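Local coordinates for putrescine aminotransferase (Halomonas elongata DSM 2581, PDB 6GWI), which probably transfers amino groups from amines such as putrescine to a keto or aldehyde acceptor, using pyridoxal-5'-phosphate as cofactor, at residues B[120-131]-B[296-304]; B[342-353]-B[425-433]. All coordinates share one frame; numbering follows the deposited sequence.

Contact 1: residues B[120-131]-B[296-304]; sequences ANDTVLRMVRRY and GVLVGDRVA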
loop_
_atom_site.group_PDB
_atom_site.type_symbol
_atom_site.label_atom_id
_atom_site.label_comp_id
_atom_site.label_asym_id
_atom_site.label_seq_id
_atom_site.Cartn_x
_atom_site.Cartn_y
_atom_site.Cartn_z
ATOM N N ALA B 120 -2.082 5.225 3.745
ATOM C CA ALA B 120 -2.832 6.049 4.682
ATOM C C ALA B 120 -2.508 7.524 4.485
ATOM O O ALA B 120 -3.404 8.375 4.529
ATOM C CB ALA B 120 -2.530 5.617 6.114
ATOM N N ASN B 121 -1.235 7.853 4.256
ATOM C CA ASN B 121 -0.897 9.257 4.039
ATOM C C ASN B 121 -1.374 9.748 2.672
ATOM O O ASN B 121 -1.755 10.917 2.551
ATOM C CB ASN B 121 0.601 9.481 4.235
ATOM C CG ASN B 121 0.968 9.660 5.706
ATOM O OD1 ASN B 121 0.498 10.589 6.366
ATOM N ND2 ASN B 121 1.796 8.763 6.227
ATOM N N ASP B 122 -1.408 8.879 1.650
ATOM C CA ASP B 122 -2.073 9.249 0.400
ATOM C C ASP B 122 -3.548 9.545 0.635
ATOM O O ASP B 122 -4.104 10.489 0.062
ATOM C CB ASP B 122 -1.955 8.140 -0.650
ATOM C CG ASP B 122 -0.560 8.005 -1.213
ATOM O OD1 ASP B 122 0.316 7.478 -0.493
ATOM O OD2 ASP B 122 -0.344 8.418 -2.375
ATOM N N THR B 123 -4.207 8.705 1.436
ATOM C CA THR B 123 -5.601 8.941 1.789
ATOM C C THR B 123 -5.754 10.280 2.499
ATOM O O THR B 123 -6.648 11.073 2.179
ATOM C CB THR B 123 -6.095 7.801 2.682
ATOM O OG1 THR B 123 -5.791 6.540 2.067
ATOM C CG2 THR B 123 -7.594 7.901 2.929
ATOM N N VAL B 124 -4.875 10.549 3.468
ATOM C CA VAL B 124 -4.871 11.835 4.160
ATOM C C VAL B 124 -4.817 12.980 3.158
ATOM O O VAL B 124 -5.582 13.947 3.250
ATOM C CB VAL B 124 -3.689 11.902 5.145
ATOM C CG1 VAL B 124 -3.388 13.348 5.545
ATOM C CG2 VAL B 124 -3.971 11.053 6.372
ATOM N N LEU B 125 -3.884 12.905 2.207
ATOM C CA LEU B 125 -3.672 14.027 1.297
ATOM C C LEU B 125 -4.907 14.284 0.443
ATOM O O LEU B 125 -5.320 15.436 0.270
ATOM C CB LEU B 125 -2.446 13.764 0.424
ATOM C CG LEU B 125 -1.993 14.884 -0.517
ATOM C CD1 LEU B 125 -1.908 16.220 0.199
ATOM C CD2 LEU B 125 -0.642 14.542 -1.122
ATOM N N ARG B 126 -5.511 13.224 -0.104
ATOM C CA ARG B 126 -6.703 13.411 -0.925
ATOM C C ARG B 126 -7.885 13.858 -0.079
ATOM O O ARG B 126 -8.689 14.689 -0.517
ATOM C CB ARG B 126 -7.040 12.127 -1.681
ATOM C CG ARG B 126 -6.025 11.749 -2.744
ATOM C CD ARG B 126 -6.526 10.591 -3.603
ATOM N NE ARG B 126 -7.574 10.999 -4.538
ATOM C CZ ARG B 126 -8.370 10.152 -5.189
ATOM N NH1 ARG B 126 -8.249 8.846 -5.002
ATOM N NH2 ARG B 126 -9.292 10.611 -6.027
ATOM N N MET B 127 -8.002 13.332 1.144
ATOM C CA MET B 127 -9.086 13.749 2.022
ATOM C C MET B 127 -8.958 15.222 2.387
ATOM O O MET B 127 -9.949 15.961 2.387
ATOM C CB MET B 127 -9.097 12.900 3.291
ATOM C CG MET B 127 -9.809 11.573 3.158
ATOM S SD MET B 127 -9.841 10.723 4.746
ATOM C CE MET B 127 -10.833 9.293 4.329
ATOM N N VAL B 128 -7.740 15.667 2.701
ATOM C CA VAL B 128 -7.529 17.052 3.111
ATOM C C VAL B 128 -7.928 18.005 1.993
ATOM O O VAL B 128 -8.649 18.985 2.211
ATOM C CB VAL B 128 -6.065 17.260 3.539
ATOM C CG1 VAL B 128 -5.710 18.741 3.602
ATOM C CG2 VAL B 128 -5.819 16.609 4.888
ATOM N N ARG B 129 -7.478 17.719 0.773
ATOM C CA ARG B 129 -7.707 18.633 -0.340
ATOM C C ARG B 129 -9.132 18.529 -0.860
ATOM O O ARG B 129 -9.716 19.542 -1.260
ATOM C CB ARG B 129 -6.669 18.360 -1.435
ATOM C CG ARG B 129 -5.295 18.957 -1.067
ATOM C CD ARG B 129 -4.106 18.484 -1.922
ATOM N NE ARG B 129 -2.911 19.283 -1.620
ATOM C CZ ARG B 129 -1.734 19.178 -2.238
ATOM N NH1 ARG B 129 -1.553 18.300 -3.215
ATOM N NH2 ARG B 129 -0.728 19.964 -1.874
ATOM N N ARG B 130 -9.719 17.335 -0.815
ATOM C CA ARG B 130 -11.136 17.195 -1.120
ATOM C C ARG B 130 -11.983 17.957 -0.110
ATOM O O ARG B 130 -12.959 18.619 -0.480
ATOM C CB ARG B 130 -11.504 15.712 -1.139
ATOM C CG ARG B 130 -12.977 15.407 -1.363
ATOM C CD ARG B 130 -13.493 15.858 -2.732
ATOM N NE ARG B 130 -14.854 15.366 -2.958
ATOM C CZ ARG B 130 -15.705 15.858 -3.856
ATOM N NH1 ARG B 130 -15.353 16.871 -4.638
ATOM N NH2 ARG B 130 -16.919 15.333 -3.969
ATOM N N TYR B 131 -11.609 17.889 1.170
ATOM C CA TYR B 131 -12.345 18.583 2.219
ATOM C C TYR B 131 -12.484 20.066 1.907
ATOM O O TYR B 131 -13.594 20.607 1.859
ATOM C CB TYR B 131 -11.640 18.383 3.563
ATOM C CG TYR B 131 -12.198 19.237 4.674
ATOM C CD1 TYR B 131 -13.353 18.865 5.351
ATOM C CD2 TYR B 131 -11.571 20.417 5.043
ATOM C CE1 TYR B 131 -13.862 19.646 6.364
ATOM C CE2 TYR B 131 -12.070 21.199 6.048
ATOM C CZ TYR B 131 -13.215 20.813 6.706
ATOM O OH TYR B 131 -13.710 21.602 7.713
ATOM N N GLY B 296 -4.675 2.491 8.036
ATOM C CA GLY B 296 -5.894 3.248 7.830
ATOM C C GLY B 296 -5.705 4.684 8.255
ATOM O O GLY B 296 -4.619 5.103 8.666
ATOM N N VAL B 297 -6.792 5.437 8.139
ATOM C CA VAL B 297 -6.857 6.821 8.585
ATOM C C VAL B 297 -8.023 6.919 9.553
ATOM O O VAL B 297 -9.166 6.622 9.183
ATOM C CB VAL B 297 -7.039 7.802 7.417
ATOM C CG1 VAL B 297 -7.048 9.243 7.924
ATOM C CG2 VAL B 297 -5.943 7.611 6.379
ATOM N N LEU B 298 -7.738 7.304 10.793
ATOM C CA LEU B 298 -8.794 7.671 11.728
ATOM C C LEU B 298 -9.225 9.094 11.391
ATOM O O LEU B 298 -8.394 10.010 11.361
ATOM C CB LEU B 298 -8.311 7.553 13.169
ATOM C CG LEU B 298 -7.903 6.139 13.601
ATOM C CD1 LEU B 298 -7.201 6.133 14.948
ATOM C CD2 LEU B 298 -9.113 5.220 13.644
ATOM N N VAL B 299 -10.516 9.280 11.142
ATOM C CA VAL B 299 -11.032 10.506 10.543
ATOM C C VAL B 299 -11.861 11.234 11.589
ATOM O O VAL B 299 -12.811 10.667 12.146
ATOM C CB VAL B 299 -11.868 10.214 9.286
ATOM C CG1 VAL B 299 -12.365 11.512 8.655
ATOM C CG2 VAL B 299 -11.063 9.395 8.281
ATOM N N GLY B 300 -11.504 12.491 11.849
ATOM C CA GLY B 300 -12.245 13.286 12.801
ATOM C C GLY B 300 -13.596 13.712 12.262
ATOM O O GLY B 300 -13.843 13.742 11.055
ATOM N N ASP B 301 -14.481 14.073 13.197
ATOM C CA ASP B 301 -15.857 14.400 12.840
ATOM C C ASP B 301 -15.928 15.554 11.849
ATOM O O ASP B 301 -16.806 15.578 10.979
ATOM C CB ASP B 301 -16.659 14.751 14.096
ATOM C CG ASP B 301 -16.986 13.542 14.946
ATOM O OD1 ASP B 301 -16.993 12.415 14.409
ATOM O OD2 ASP B 301 -17.259 13.723 16.151
ATOM N N ARG B 302 -15.044 16.544 11.987
ATOM C CA ARG B 302 -15.104 17.707 11.105
ATOM C C ARG B 302 -14.866 17.315 9.651
ATOM O O ARG B 302 -15.606 17.740 8.757
ATOM C CB ARG B 302 -14.136 18.793 11.577
ATOM C CG ARG B 302 -14.094 19.990 10.643
ATOM C CD ARG B 302 -13.472 21.218 11.289
ATOM N NE ARG B 302 -14.303 21.651 12.415
ATOM C CZ ARG B 302 -13.998 22.630 13.262
ATOM N NH1 ARG B 302 -12.871 23.313 13.125
ATOM N NH2 ARG B 302 -14.833 22.931 14.245
ATOM N N VAL B 303 -13.819 16.531 9.383
ATOM C CA VAL B 303 -13.571 16.103 8.008
ATOM C C VAL B 303 -14.625 15.089 7.573
ATOM O O VAL B 303 -15.133 15.144 6.446
ATOM C CB VAL B 303 -12.146 15.540 7.861
ATOM C CG1 VAL B 303 -11.949 14.905 6.478
ATOM C CG2 VAL B 303 -11.122 16.640 8.096
ATOM N N ALA B 304 -14.969 14.150 8.455
ATOM C CA ALA B 304 -15.919 13.104 8.090
ATOM C C ALA B 304 -17.266 13.690 7.683
ATOM O O ALA B 304 -17.877 13.244 6.703
ATOM C CB ALA B 304 -16.089 12.131 9.258
#

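Contact 2: residues B[342-353]-B[425-433]; sequences VVDRVRDDLGPY and LVIRREEID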
loop_
_atom_site.group_PDB
_atom_site.type_symbol
_atom_site.label_atom_id
_atom_site.label_comp_id
_atom_site.label_asym_id
_atom_site.label_seq_id
_atom_site.Cartn_x
_atom_site.Cartn_y
_atom_site.Cartn_z
ATOM N N VAL B 342 -1.245 -3.816 28.198
ATOM C CA VAL B 342 0.099 -3.596 27.671
ATOM C C VAL B 342 0.425 -2.106 27.615
ATOM O O VAL B 342 1.549 -1.697 27.929
ATOM C CB VAL B 342 0.241 -4.271 26.292
ATOM C CG1 VAL B 342 1.580 -3.933 25.646
ATOM C CG2 VAL B 342 0.082 -5.789 26.421
ATOM N N VAL B 343 -0.532 -1.274 27.198
ATOM C CA VAL B 343 -0.282 0.166 27.122
ATOM C C VAL B 343 -0.014 0.736 28.514
ATOM O O VAL B 343 0.950 1.477 28.724
ATOM C CB VAL B 343 -1.455 0.889 26.436
ATOM C CG1 VAL B 343 -1.189 2.396 26.369
ATOM C CG2 VAL B 343 -1.698 0.319 25.042
ATOM N N ASP B 344 -0.868 0.375 29.486
ATOM C CA ASP B 344 -0.706 0.838 30.862
ATOM C C ASP B 344 0.674 0.516 31.392
ATOM O O ASP B 344 1.207 1.219 32.256
ATOM C CB ASP B 344 -1.711 0.150 31.787
ATOM C CG ASP B 344 -3.143 0.380 31.396
ATOM O OD1 ASP B 344 -3.525 1.552 31.215
ATOM O OD2 ASP B 344 -3.893 -0.612 31.274
ATOM N N ARG B 345 1.253 -0.555 30.868
ATOM C CA ARG B 345 2.451 -1.238 31.331
ATOM C C ARG B 345 3.728 -0.621 30.780
ATOM O O ARG B 345 4.710 -0.471 31.515
ATOM C CB ARG B 345 2.281 -2.692 30.914
ATOM C CG ARG B 345 3.355 -3.667 31.185
ATOM C CD ARG B 345 2.861 -5.027 30.671
ATOM N NE ARG B 345 1.589 -5.493 31.238
ATOM C CZ ARG B 345 1.492 -6.201 32.363
ATOM N NH1 ARG B 345 2.585 -6.494 33.052
ATOM N NH2 ARG B 345 0.309 -6.608 32.806
ATOM N N VAL B 346 3.726 -0.261 29.497
ATOM C CA VAL B 346 4.766 0.610 28.952
ATOM C C VAL B 346 4.845 1.896 29.767
ATOM O O VAL B 346 5.930 2.350 30.150
ATOM C CB VAL B 346 4.477 0.899 27.466
ATOM C CG1 VAL B 346 5.459 1.911 26.890
ATOM C CG2 VAL B 346 4.499 -0.403 26.674
ATOM N N ARG B 347 3.687 2.508 30.035
ATOM C CA ARG B 347 3.664 3.809 30.694
ATOM C C ARG B 347 4.118 3.719 32.149
ATOM O O ARG B 347 4.852 4.593 32.627
ATOM C CB ARG B 347 2.260 4.413 30.619
ATOM C CG ARG B 347 2.179 5.821 31.189
ATOM C CD ARG B 347 0.785 6.432 31.064
ATOM N NE ARG B 347 -0.238 5.661 31.771
ATOM C CZ ARG B 347 -1.144 4.877 31.187
ATOM N NH1 ARG B 347 -1.185 4.744 29.868
ATOM N NH2 ARG B 347 -2.024 4.227 31.935
ATOM N N ASP B 348 3.682 2.684 32.875
ATOM C CA ASP B 348 3.898 2.615 34.315
ATOM C C ASP B 348 5.031 1.685 34.731
ATOM O O ASP B 348 5.535 1.817 35.852
ATOM C CB ASP B 348 2.620 2.158 35.034
ATOM C CG ASP B 348 1.459 3.111 34.838
ATOM O OD1 ASP B 348 1.706 4.303 34.560
ATOM O OD2 ASP B 348 0.299 2.670 34.983
ATOM N N ASP B 349 5.441 0.751 33.871
ATOM C CA ASP B 349 6.417 -0.265 34.258
ATOM C C ASP B 349 7.623 -0.254 33.330
ATOM O O ASP B 349 8.706 0.163 33.749
ATOM C CB ASP B 349 5.741 -1.639 34.282
ATOM C CG ASP B 349 6.714 -2.768 34.563
ATOM O OD1 ASP B 349 7.859 -2.485 34.973
ATOM O OD2 ASP B 349 6.336 -3.942 34.366
ATOM N N LEU B 350 7.477 -0.691 32.079
ATOM C CA LEU B 350 8.642 -0.901 31.224
ATOM C C LEU B 350 9.262 0.421 30.784
ATOM O O LEU B 350 10.488 0.524 30.661
ATOM C CB LEU B 350 8.243 -1.749 30.017
ATOM C CG LEU B 350 7.649 -3.111 30.392
ATOM C CD1 LEU B 350 7.082 -3.821 29.170
ATOM C CD2 LEU B 350 8.680 -3.993 31.093
ATOM N N GLY B 351 8.440 1.439 30.543
ATOM C CA GLY B 351 8.940 2.730 30.136
ATOM C C GLY B 351 9.865 3.344 31.165
ATOM O O GLY B 351 11.022 3.670 30.879
ATOM N N PRO B 352 9.368 3.528 32.391
ATOM C CA PRO B 352 10.249 4.025 33.459
ATOM C C PRO B 352 11.443 3.128 33.722
ATOM O O PRO B 352 12.532 3.632 34.026
ATOM C CB PRO B 352 9.312 4.097 34.674
ATOM C CG PRO B 352 7.961 4.330 34.079
ATOM C CD PRO B 352 7.949 3.537 32.793
ATOM N N TYR B 353 11.286 1.809 33.591
ATOM C CA TYR B 353 12.411 0.916 33.838
ATOM C C TYR B 353 13.475 1.083 32.761
ATOM O O TYR B 353 14.671 1.168 33.064
ATOM C CB TYR B 353 11.931 -0.531 33.905
ATOM C CG TYR B 353 13.022 -1.496 34.297
ATOM C CD1 TYR B 353 13.380 -1.665 35.626
ATOM C CD2 TYR B 353 13.703 -2.231 33.336
ATOM C CE1 TYR B 353 14.379 -2.543 35.989
ATOM C CE2 TYR B 353 14.704 -3.111 33.689
ATOM C CZ TYR B 353 15.038 -3.264 35.017
ATOM O OH TYR B 353 16.037 -4.141 35.375
ATOM N N LEU B 425 6.610 -4.244 22.944
ATOM C CA LEU B 425 6.041 -3.701 24.170
ATOM C C LEU B 425 5.888 -4.754 25.257
ATOM O O LEU B 425 5.608 -4.395 26.406
ATOM C CB LEU B 425 4.690 -3.056 23.869
ATOM C CG LEU B 425 4.702 -2.016 22.745
ATOM C CD1 LEU B 425 3.374 -1.279 22.711
ATOM C CD2 LEU B 425 5.860 -1.024 22.878
ATOM N N VAL B 426 6.073 -6.032 24.928
ATOM C CA VAL B 426 6.014 -7.108 25.909
ATOM C C VAL B 426 7.406 -7.529 26.368
ATOM O O VAL B 426 7.560 -8.592 26.978
ATOM C CB VAL B 426 5.235 -8.314 25.360
ATOM C CG1 VAL B 426 3.814 -7.903 24.999
ATOM C CG2 VAL B 426 5.951 -8.924 24.159
ATOM N N ILE B 427 8.429 -6.720 26.078
ATOM C CA ILE B 427 9.781 -7.060 26.499
ATOM C C ILE B 427 9.818 -7.167 28.015
ATOM O O ILE B 427 9.186 -6.380 28.732
ATOM C CB ILE B 427 10.781 -6.013 25.978
ATOM C CG1 ILE B 427 12.219 -6.472 26.240
ATOM C CG2 ILE B 427 10.532 -4.656 26.633
ATOM C CD1 ILE B 427 13.283 -5.600 25.577
ATOM N N ARG B 428 10.567 -8.143 28.513
ATOM C CA ARG B 428 10.681 -8.336 29.947
ATOM C C ARG B 428 11.803 -7.465 30.501
ATOM O O ARG B 428 12.686 -7.005 29.773
ATOM C CB ARG B 428 10.962 -9.802 30.282
ATOM C CG ARG B 428 9.758 -10.725 30.203
ATOM C CD ARG B 428 10.147 -12.139 30.609
ATOM N NE ARG B 428 9.112 -12.799 31.401
ATOM C CZ ARG B 428 8.864 -12.533 32.681
ATOM N NH1 ARG B 428 9.569 -11.610 33.322
ATOM N NH2 ARG B 428 7.905 -13.188 33.321
ATOM N N ARG B 429 11.747 -7.229 31.812
ATOM C CA ARG B 429 12.752 -6.394 32.456
ATOM C C ARG B 429 14.140 -7.007 32.326
ATOM O O ARG B 429 15.122 -6.292 32.092
ATOM C CB ARG B 429 12.385 -6.175 33.918
ATOM C CG ARG B 429 11.323 -5.115 34.108
ATOM C CD ARG B 429 10.986 -4.951 35.568
ATOM N NE ARG B 429 10.189 -3.756 35.809
ATOM C CZ ARG B 429 10.061 -3.178 36.996
ATOM N NH1 ARG B 429 10.673 -3.694 38.054
ATOM N NH2 ARG B 429 9.319 -2.087 37.125
ATOM N N GLU B 430 14.248 -8.328 32.498
ATOM C CA GLU B 430 15.534 -8.983 32.302
ATOM C C GLU B 430 16.010 -8.827 30.862
ATOM O O GLU B 430 17.218 -8.733 30.614
ATOM C CB GLU B 430 15.439 -10.465 32.678
ATOM C CG GLU B 430 14.179 -11.187 32.193
ATOM C CD GLU B 430 13.073 -11.223 33.239
ATOM O OE1 GLU B 430 12.613 -10.142 33.668
ATOM O OE2 GLU B 430 12.668 -12.337 33.637
ATOM N N GLU B 431 15.078 -8.773 29.905
ATOM C CA GLU B 431 15.452 -8.566 28.509
ATOM C C GLU B 431 15.864 -7.120 28.246
ATOM O O GLU B 431 16.737 -6.874 27.406
ATOM C CB GLU B 431 14.297 -8.993 27.598
ATOM C CG GLU B 431 14.082 -10.508 27.596
ATOM C CD GLU B 431 12.736 -10.936 27.042
ATOM O OE1 GLU B 431 11.843 -10.081 26.873
ATOM O OE2 GLU B 431 12.572 -12.147 26.781
ATOM N N ILE B 432 15.269 -6.154 28.952
ATOM C CA ILE B 432 15.766 -4.782 28.877
ATOM C C ILE B 432 17.182 -4.702 29.435
ATOM O O ILE B 432 18.042 -4.001 28.887
ATOM C CB ILE B 432 14.817 -3.812 29.608
ATOM C CG1 ILE B 432 13.555 -3.582 28.774
ATOM C CG2 ILE B 432 15.523 -2.483 29.901
ATOM C CD1 ILE B 432 12.444 -2.861 29.516
ATOM N N ASP B 433 17.438 -5.399 30.546
ATOM C CA ASP B 433 18.786 -5.453 31.103
ATOM C C ASP B 433 19.785 -5.957 30.070
ATOM O O ASP B 433 20.860 -5.371 29.889
ATOM C CB ASP B 433 18.810 -6.354 32.339
ATOM C CG ASP B 433 18.129 -5.726 33.536
ATOM O OD1 ASP B 433 18.011 -4.484 33.577
ATOM O OD2 ASP B 433 17.707 -6.480 34.438
#

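Contact 1: residues B[120-131]-B[296-304]
Val297 is the knob of this contact: its two methyls rise from strand 296-300 into a hollow on helix 120-131 lined by Ala120, Thr123 and Val124. CG2 of Val297 sits 3.2 Å from the carbonyl O of Ala120 and 3.7 Å from CB of Thr123, while CG1 meets CG2 of Val124 at 3.9 Å, the two valines crossing nearly at a right angle. Beside it, CB of Ala120 rests 3.3 Å from the O of Gly296. One turn beyond Thr123, Met127 stretches out beyond CG (chi2 -176°, chi3 176°) and lays SD and CE against CG2 of Val299, CE at 4.0 Å. Tyr131 then reaches the first turn of helix 301-311, with CG2 of Val303 over the rim of one ring face and the hydroxyl O 3.4 Å from CG of Arg302. The contact is held by van der Waals packing, mostly of apolar side chains, with no polar bond between the two segments, helix and strand running at 41°. Strand 295-300 is the middle strand of an antiparallel sheet, between 108-114 and 280-283, and Leu252 of the parallel sheet also touches Tyr131 and Val303.

Contact 2: residues B[342-353]-B[425-433]
Asp349 and Arg429 meet in an unusual salt bridge in which a single carboxylate oxygen takes both donors: OD1 of Asp349 lies 2.6 Å from NH2 of Arg429 and, in a weak bond, 2.8 Å from NE. Neither bond is straight, and the NH2 donor approaches from above the carboxylate plane, the two flat groups being turned 62° apart. The backbone around Asp349 is a wider pi-type turn. The arginine is extended from CG to NE and lies over one face of the Tyr353 ring, its CG 3.9 Å from the centroid in a CH-pi contact, its guanidinium only 13° from the ring plane. Tyr353 donates from OH to OD1 of Asp433 at 2.7 Å, while CG2 of Ile432 touches the ring edge. With the ring cut back to an alanine, the Arg429 chain would probably lose its flat support and Asp433 one of its donors. Leu350 pushes CD1 to 3.2 Å from the buried O of Leu425, which has no polar partner; CB of Leu425 packs on Val342 and Val346. Helix 429-450 begins beside the middle of helix 342-359, whose Arg357 bridges to Asp433 and bonds the Tyr353 hydroxyl; the preceding loop packs on that helix's first turns, Leu425 also touching Asn60 and Arg264 in loops.

Contact 1 and contact 2 lie on opposite sides of the chain's centre, 33 Å apart between centres and about 13 Å between nearest atoms, and do not touch. They follow one another in sequence, the first closing before the second opens. Contact 1 borders the cofactor: Asn121 touches pyridoxal-5'-phosphate and bonds to Asp256, another pocket residue, and the side chain of Ala120 is about 7 Å away. Helix 120-131 also faces the second subunit, where Asp122 and Arg126 find partners. No other chain of the assembly touches the segments of contact 2; the two positions are consistent with contact 1 in the large, cofactor-binding domain and contact 2 in the small C-terminal domain of fold-type I aminotransferases.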